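Local coordinates for protein citryl-CoA lyase (Hydrogenobacter thermophilus, PDB 6HXP) that probably cleaves citryl-CoA into acetyl-CoA and oxaloacetate, as a coenzyme A-binding member of the citrate synthase family, at residues V59-H64 against G208-G213; V86-G91 against G217-V222. All blocks are in the same frame, centred on the assembly; numbering follows the deposited sequence.

Contact 1 of 2, residues V59-H64 against G208-G213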
ATOM      1  N   VAL A  59      -8.672 -18.073 -14.166  1.00 18.71           N
ATOM      2  CA  VAL A  59      -9.390 -18.900 -13.198  1.00 17.93           C
ATOM      3  C   VAL A  59      -8.428 -19.726 -12.389  1.00 19.69           C
ATOM      4  O   VAL A  59      -8.650 -19.921 -11.177  1.00 19.91           O
ATOM      5  CB  VAL A  59     -10.461 -19.767 -13.905  1.00 19.66           C
ATOM      6  CG1 VAL A  59     -11.092 -20.771 -12.945  1.00 18.96           C
ATOM      7  CG2 VAL A  59     -11.547 -18.878 -14.500  1.00 20.19           C
ATOM      8  N   SER A  60      -7.333 -20.206 -13.034  0.77 18.90           N
ATOM      9  CA  SER A  60      -6.349 -21.073 -12.374  0.77 18.79           C
ATOM     10  C   SER A  60      -5.749 -20.494 -11.112  0.77 21.22           C
ATOM     11  O   SER A  60      -5.371 -21.242 -10.229  0.77 22.03           O
ATOM     12  CB  SER A  60      -5.205 -21.384 -13.323  0.77 20.60           C
ATOM     13  OG  SER A  60      -5.627 -22.283 -14.348  0.77 22.92           O
ATOM     14  N   VAL A  61      -5.701 -19.176 -11.029  1.00 20.16           N
ATOM     15  CA  VAL A  61      -5.061 -18.494  -9.891  1.00 20.56           C
ATOM     16  C   VAL A  61      -6.042 -17.680  -9.044  1.00 22.21           C
ATOM     17  O   VAL A  61      -5.583 -16.844  -8.269  1.00 22.29           O
ATOM     18  CB  VAL A  61      -3.881 -17.607 -10.350  1.00 25.59           C
ATOM     19  CG1 VAL A  61      -2.833 -18.431 -11.109  1.00 29.07           C
ATOM     20  CG2 VAL A  61      -4.360 -16.447 -11.191  1.00 25.21           C
ATOM     21  N   ILE A  62      -7.343 -17.973  -9.118  1.00 19.04           N
ATOM     22  CA  ILE A  62      -8.304 -17.063  -8.495  1.00 18.31           C
ATOM     23  C   ILE A  62      -8.185 -16.961  -6.983  1.00 20.36           C
ATOM     24  O   ILE A  62      -8.409 -15.876  -6.423  1.00 20.57           O
ATOM     25  CB  ILE A  62      -9.728 -17.380  -8.957  1.00 20.74           C
ATOM     26  CG1 ILE A  62     -10.628 -16.189  -8.637  1.00 21.48           C
ATOM     27  CG2 ILE A  62     -10.273 -18.681  -8.377  1.00 22.37           C
ATOM     28  CD1 ILE A  62     -11.937 -16.236  -9.357  1.00 23.79           C
ATOM     29  N   ASP A  63      -7.789 -18.051  -6.313  1.00 19.82           N
ATOM     30  CA  ASP A  63      -7.565 -17.978  -4.867  1.00 19.63           C
ATOM     31  C   ASP A  63      -6.730 -19.165  -4.428  1.00 22.68           C
ATOM     32  O   ASP A  63      -6.702 -20.194  -5.092  1.00 22.42           O
ATOM     33  CB  ASP A  63      -8.882 -17.950  -4.040  1.00 19.93           C
ATOM     34  CG  ASP A  63      -8.661 -17.432  -2.626  1.00 22.88           C
ATOM     35  OD1 ASP A  63      -8.115 -16.315  -2.477  1.00 21.23           O
ATOM     36  OD2 ASP A  63      -8.946 -18.202  -1.651  1.00 23.49           O
ATOM     37  N   HIS A  64      -6.069 -19.021  -3.281  1.00 21.63           N
ATOM     38  CA  HIS A  64      -5.285 -20.131  -2.731  1.00 24.03           C
ATOM     39  C   HIS A  64      -5.493 -20.243  -1.239  1.00 25.60           C
ATOM     40  O   HIS A  64      -4.626 -20.738  -0.525  1.00 28.39           O
ATOM     41  CB  HIS A  64      -3.797 -19.988  -3.081  1.00 28.39           C
ATOM     42  CG  HIS A  64      -3.091 -21.317  -3.109  1.00 36.16           C
ATOM     43  ND1 HIS A  64      -2.325 -21.765  -2.033  1.00 41.95           N
ATOM     44  CD2 HIS A  64      -3.166 -22.304  -4.016  1.00 40.43           C
ATOM     45  CE1 HIS A  64      -1.896 -22.974  -2.373  1.00 42.20           C
ATOM     46  NE2 HIS A  64      -2.361 -23.334  -3.565  1.00 41.96           N
ATOM     47  N   GLY A 208       1.470  -9.422 -13.718  1.00 20.85           N
ATOM     48  CA  GLY A 208       0.157  -8.856 -14.008  1.00 21.12           C
ATOM     49  C   GLY A 208      -0.935  -9.868 -14.110  1.00 22.30           C
ATOM     50  O   GLY A 208      -2.058  -9.632 -13.655  1.00 21.30           O
ATOM     51  N   PHE A 209      -0.635 -11.022 -14.732  1.00 21.45           N
ATOM     52  CA  PHE A 209      -1.648 -12.061 -14.870  1.00 21.90           C
ATOM     53  C   PHE A 209      -2.061 -12.608 -13.515  1.00 23.02           C
ATOM     54  O   PHE A 209      -3.269 -12.857 -13.264  1.00 23.66           O
ATOM     55  CB  PHE A 209      -1.187 -13.183 -15.809  1.00 23.37           C
ATOM     56  CG  PHE A 209      -0.778 -12.640 -17.163  1.00 24.14           C
ATOM     57  CD1 PHE A 209      -1.713 -12.061 -18.011  1.00 27.47           C
ATOM     58  CD2 PHE A 209       0.564 -12.611 -17.538  1.00 25.50           C
ATOM     59  CE1 PHE A 209      -1.308 -11.519 -19.241  1.00 28.58           C
ATOM     60  CE2 PHE A 209       0.949 -12.064 -18.742  1.00 29.51           C
ATOM     61  CZ  PHE A 209       0.020 -11.490 -19.554  1.00 27.60           C
ATOM     62  N   PHE A 210      -1.087 -12.799 -12.647  1.00 21.62           N
ATOM     63  CA  PHE A 210      -1.322 -13.270 -11.284  1.00 20.78           C
ATOM     64  C   PHE A 210      -2.113 -12.288 -10.474  1.00 23.32           C
ATOM     65  O   PHE A 210      -3.125 -12.649  -9.863  1.00 23.60           O
ATOM     66  CB  PHE A 210      -0.002 -13.594 -10.603  1.00 22.60           C
ATOM     67  CG  PHE A 210      -0.135 -14.234  -9.254  1.00 24.53           C
ATOM     68  CD1 PHE A 210      -0.831 -15.422  -9.100  1.00 31.44           C
ATOM     69  CD2 PHE A 210       0.491 -13.702  -8.149  1.00 25.76           C
ATOM     70  CE1 PHE A 210      -0.911 -16.049  -7.858  1.00 32.54           C
ATOM     71  CE2 PHE A 210       0.392 -14.329  -6.905  1.00 28.77           C
ATOM     72  CZ  PHE A 210      -0.345 -15.456  -6.754  1.00 29.00           C
ATOM     73  N   ILE A 211      -1.774 -11.012 -10.588  1.00 19.25           N
ATOM     74  CA  ILE A 211      -2.525 -10.009  -9.849  1.00 18.88           C
ATOM     75  C   ILE A 211      -3.960  -9.959 -10.280  1.00 20.92           C
ATOM     76  O   ILE A 211      -4.887  -9.932  -9.467  1.00 20.81           O
ATOM     77  CB  ILE A 211      -1.853  -8.633 -10.047  1.00 20.39           C
ATOM     78  CG1 ILE A 211      -0.459  -8.586  -9.379  1.00 22.72           C
ATOM     79  CG2 ILE A 211      -2.762  -7.506  -9.470  1.00 23.36           C
ATOM     80  CD1 ILE A 211       0.408  -7.547  -9.900  1.00 26.07           C
ATOM     81  N   ILE A 212      -4.200  -9.895 -11.596  1.00 18.51           N
ATOM     82  CA  ILE A 212      -5.558  -9.787 -12.102  1.00 17.59           C
ATOM     83  C   ILE A 212      -6.393 -11.009 -11.682  1.00 20.27           C
ATOM     84  O   ILE A 212      -7.542 -10.836 -11.290  1.00 20.55           O
ATOM     85  CB  ILE A 212      -5.531  -9.649 -13.632  1.00 19.81           C
ATOM     86  CG1 ILE A 212      -4.976  -8.302 -14.012  1.00 19.38           C
ATOM     87  CG2 ILE A 212      -6.943  -9.865 -14.246  1.00 20.55           C
ATOM     88  CD1 ILE A 212      -4.544  -8.182 -15.498  1.00 19.57           C
ATOM     89  N   GLY A 213      -5.801 -12.173 -11.772  1.00 19.66           N
ATOM     90  CA  GLY A 213      -6.488 -13.415 -11.435  1.00 20.68           C
ATOM     91  C   GLY A 213      -6.781 -13.540  -9.973  1.00 21.89           C
ATOM     92  O   GLY A 213      -7.838 -14.064  -9.617  1.00 21.91           O
TER
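The backbone carbonyl of Phe209 meets Val61 loosely, with its O 4.3 Å from CG2 of that valine, while the Phe209 ring leads off to pack on Met54 and Met57 of helix 48-60. Phe210 engages Val61 with its side chain. With CG anti to the backbone N (chi1 -173°), its ring is carried to the valine, whose CB lies at the ring edge, near the ring plane, 4.0 Å from Phe210 CD1. CG1 of Val61 adds a contact of 4.1 Å to the same ring carbon, CD1 of Phe210. One turn along the helix, Gly213 offers bare backbone: Val61 CG2 rests 3.7 Å from Gly213 CA, and the CA atoms of Ile62 and Gly213 come within 5.0 Å. The Gly213 oxygen takes a CA-H...O contact from Ile62, straight at the hydrogen (174°) but bent at the oxygen, Ile62 CA to Gly213 O 3.2 Å, while Ile62 CG1 lies 3.6 Å from that same Gly213 O. The usual helical bond from Gly217 N to this oxygen is missing. No conventional hydrogen bond joins the two segments. Between them the join is therefore mainly apolar, with Arg214, the next residue of helix 206-228, adding a hydrogen bond to the Val61 carbonyl. The buried Gly213 oxygen, lacking any conventional donor, probably gains some compensation from the weakly polar CA-H of Ile62.

Contact 2 of 2, residues V86-G91 against G217-V222; sequences VGVAAG and GLVAHV
Two glycines one turn apart, Gly87 and Gly91, form a GxxxG pattern on helix 84-93, and side chains of helix 206-228 lie on the backbone there in this largely helical, citrate synthase-like fold. The axes of the two short segments approach to 9.0 Å with 130° between their N-to-C directions, and the CA atoms of Val88 and Leu218 are 5.6 Å apart. Val222 lays its CG2 methyl on the first glycine, 3.7 Å from Gly87 C, and the same branch also touches Val88 N. Leu218 does the equivalent at the second glycine: its CD1 lies 3.9 Å from Gly91 C and also touches the Val88 carbonyl oxygen. Val88, between the glycines, is the residue of 86-91 whose side chain reaches across. Its CG1, anti to the backbone N (chi1 171°), faces Leu218 CB at 4.2 Å. The CG2 branch meets Val219, with Val88 CG2 to Val219 CA at 3.8 Å, and approaches Val222 CG2 as well. All six touching residues are buried, and no hydrogen bond crosses the join, in which methyl groups lie on helix backbone and on one another. Helix 69-79 closes one flank, where Val222 packs on Ala74 and Ala78 while Val86 and Ala90 pack on Val77. Leu218 continues onto Val92 and Phe95, and beyond helix 84-93 lie other chains: Ala89 packs on Leu93 of the second subunit and Val86 on Val86 of the fourth.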
ATOM      1  N   VAL A  86      -8.320  -0.967   0.796  1.00 17.55           N
ATOM      2  CA  VAL A  86      -7.066  -0.892   1.523  1.00 16.76           C
ATOM      3  C   VAL A  86      -6.561  -2.294   1.878  1.00 17.78           C
ATOM      4  O   VAL A  86      -5.388  -2.618   1.676  1.00 18.26           O
ATOM      5  CB  VAL A  86      -7.233   0.006   2.744  1.00 19.06           C
ATOM      6  CG1 VAL A  86      -5.958   0.039   3.600  1.00 18.70           C
ATOM      7  CG2 VAL A  86      -7.649   1.421   2.369  1.00 19.48           C
ATOM      8  N   GLY A  87      -7.457  -3.185   2.332  1.00 17.47           N
ATOM      9  CA  GLY A  87      -7.055  -4.546   2.590  1.00 17.27           C
ATOM     10  C   GLY A  87      -6.605  -5.257   1.318  1.00 17.46           C
ATOM     11  O   GLY A  87      -5.612  -5.978   1.291  1.00 18.41           O
ATOM     12  N   VAL A  88      -7.377  -5.066   0.205  1.00 16.88           N
ATOM     13  CA  VAL A  88      -6.982  -5.746  -1.020  1.00 16.78           C
ATOM     14  C   VAL A  88      -5.616  -5.283  -1.481  1.00 17.60           C
ATOM     15  O   VAL A  88      -4.761  -6.075  -1.881  1.00 17.51           O
ATOM     16  CB  VAL A  88      -8.041  -5.525  -2.116  1.00 18.37           C
ATOM     17  CG1 VAL A  88      -7.552  -6.028  -3.480  1.00 18.02           C
ATOM     18  CG2 VAL A  88      -9.353  -6.209  -1.730  1.00 18.30           C
ATOM     19  N   ALA A  89      -5.378  -3.976  -1.439  1.00 16.72           N
ATOM     20  CA  ALA A  89      -4.075  -3.439  -1.822  1.00 16.41           C
ATOM     21  C   ALA A  89      -2.950  -4.042  -1.020  1.00 17.14           C
ATOM     22  O   ALA A  89      -1.902  -4.368  -1.566  1.00 17.26           O
ATOM     23  CB  ALA A  89      -4.054  -1.928  -1.667  1.00 16.85           C
ATOM     24  N   ALA A  90      -3.151  -4.240   0.290  1.00 17.03           N
ATOM     25  CA  ALA A  90      -2.106  -4.842   1.118  1.00 17.06           C
ATOM     26  C   ALA A  90      -1.786  -6.247   0.669  1.00 18.52           C
ATOM     27  O   ALA A  90      -0.628  -6.666   0.650  1.00 19.56           O
ATOM     28  CB  ALA A  90      -2.549  -4.835   2.571  1.00 18.65           C
ATOM     29  N   GLY A  91      -2.815  -6.981   0.243  1.00 17.19           N
ATOM     30  CA  GLY A  91      -2.575  -8.294  -0.327  1.00 17.22           C
ATOM     31  C   GLY A  91      -1.729  -8.269  -1.575  1.00 18.36           C
ATOM     32  O   GLY A  91      -0.820  -9.075  -1.757  1.00 18.62           O
ATOM     33  N   GLY A 217     -10.033 -13.228  -5.328  1.00 17.29           N
ATOM     34  CA  GLY A 217      -9.847 -13.966  -4.085  1.00 17.82           C
ATOM     35  C   GLY A 217      -9.532 -13.019  -2.932  1.00 18.15           C
ATOM     36  O   GLY A 217     -10.085 -13.163  -1.830  1.00 18.49           O
ATOM     37  N   LEU A 218      -8.654 -12.026  -3.165  1.00 17.29           N
ATOM     38  CA  LEU A 218      -8.365 -11.062  -2.098  1.00 17.26           C
ATOM     39  C   LEU A 218      -9.620 -10.311  -1.684  1.00 17.80           C
ATOM     40  O   LEU A 218      -9.828 -10.042  -0.500  1.00 17.93           O
ATOM     41  CB  LEU A 218      -7.271 -10.100  -2.495  1.00 17.33           C
ATOM     42  CG  LEU A 218      -5.892 -10.733  -2.750  1.00 20.58           C
ATOM     43  CD1 LEU A 218      -4.921  -9.691  -3.317  1.00 19.30           C
ATOM     44  CD2 LEU A 218      -5.345 -11.378  -1.495  1.00 21.52           C
ATOM     45  N   VAL A 219     -10.430  -9.889  -2.672  1.00 16.82           N
ATOM     46  CA  VAL A 219     -11.679  -9.214  -2.332  1.00 16.44           C
ATOM     47  C   VAL A 219     -12.534 -10.103  -1.453  1.00 17.33           C
ATOM     48  O   VAL A 219     -13.099  -9.649  -0.441  1.00 18.67           O
ATOM     49  CB  VAL A 219     -12.436  -8.826  -3.629  1.00 17.71           C
ATOM     50  CG1 VAL A 219     -13.862  -8.386  -3.298  1.00 17.96           C
ATOM     51  CG2 VAL A 219     -11.707  -7.701  -4.386  1.00 17.92           C
ATOM     52  N   ALA A 220     -12.665 -11.392  -1.848  1.00 17.54           N
ATOM     53  CA  ALA A 220     -13.458 -12.304  -1.023  1.00 18.24           C
ATOM     54  C   ALA A 220     -12.932 -12.412   0.412  1.00 18.50           C
ATOM     55  O   ALA A 220     -13.715 -12.398   1.370  1.00 19.32           O
ATOM     56  CB  ALA A 220     -13.523 -13.675  -1.669  1.00 19.27           C
ATOM     57  N   HIS A 221     -11.617 -12.533   0.556  1.00 17.93           N
ATOM     58  CA  HIS A 221     -10.990 -12.660   1.882  1.00 18.37           C
ATOM     59  C   HIS A 221     -11.182 -11.389   2.729  1.00 18.68           C
ATOM     60  O   HIS A 221     -11.490 -11.481   3.905  1.00 19.94           O
ATOM     61  CB  HIS A 221      -9.494 -12.973   1.741  1.00 18.42           C
ATOM     62  CG  HIS A 221      -9.254 -14.418   1.495  1.00 19.51           C
ATOM     63  ND1 HIS A 221      -9.223 -15.342   2.531  1.00 21.20           N
ATOM     64  CD2 HIS A 221      -9.111 -15.083   0.310  1.00 20.78           C
ATOM     65  CE1 HIS A 221      -9.058 -16.528   1.944  1.00 21.31           C
ATOM     66  NE2 HIS A 221      -9.012 -16.431   0.609  1.00 20.96           N
ATOM     67  N   VAL A 222     -10.979 -10.227   2.125  1.00 18.23           N
ATOM     68  CA  VAL A 222     -11.133  -8.997   2.874  1.00 17.78           C
ATOM     69  C   VAL A 222     -12.584  -8.767   3.263  1.00 19.35           C
ATOM     70  O   VAL A 222     -12.891  -8.383   4.388  1.00 20.17           O
ATOM     71  CB  VAL A 222     -10.547  -7.823   2.071  1.00 18.52           C
ATOM     72  CG1 VAL A 222     -10.858  -6.480   2.751  1.00 19.45           C
ATOM     73  CG2 VAL A 222      -9.061  -8.003   1.915  1.00 18.57           C
TER

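In the fold
From the N terminus, the chain runs through a small antiparallel sheet and helices 33-42 and 48-60 to residues 59-64, then through helix 69-79 to residues 86-91. Both await helix 206-228, more than a hundred residues later. Contact 1 closes on the early part of that helix and contact 2 on its middle, so the two loops cross rather than nest. Their centres lie 13 Å apart, and they are linked directly: Asp63 OD2 of contact 1 probably hydrogen-bonds to His221 NE2 of contact 2, 2.9 Å away. Helix 206-228 thus joins the end of helix 48-60 to helix 84-93, and both contacts also border the second subunit.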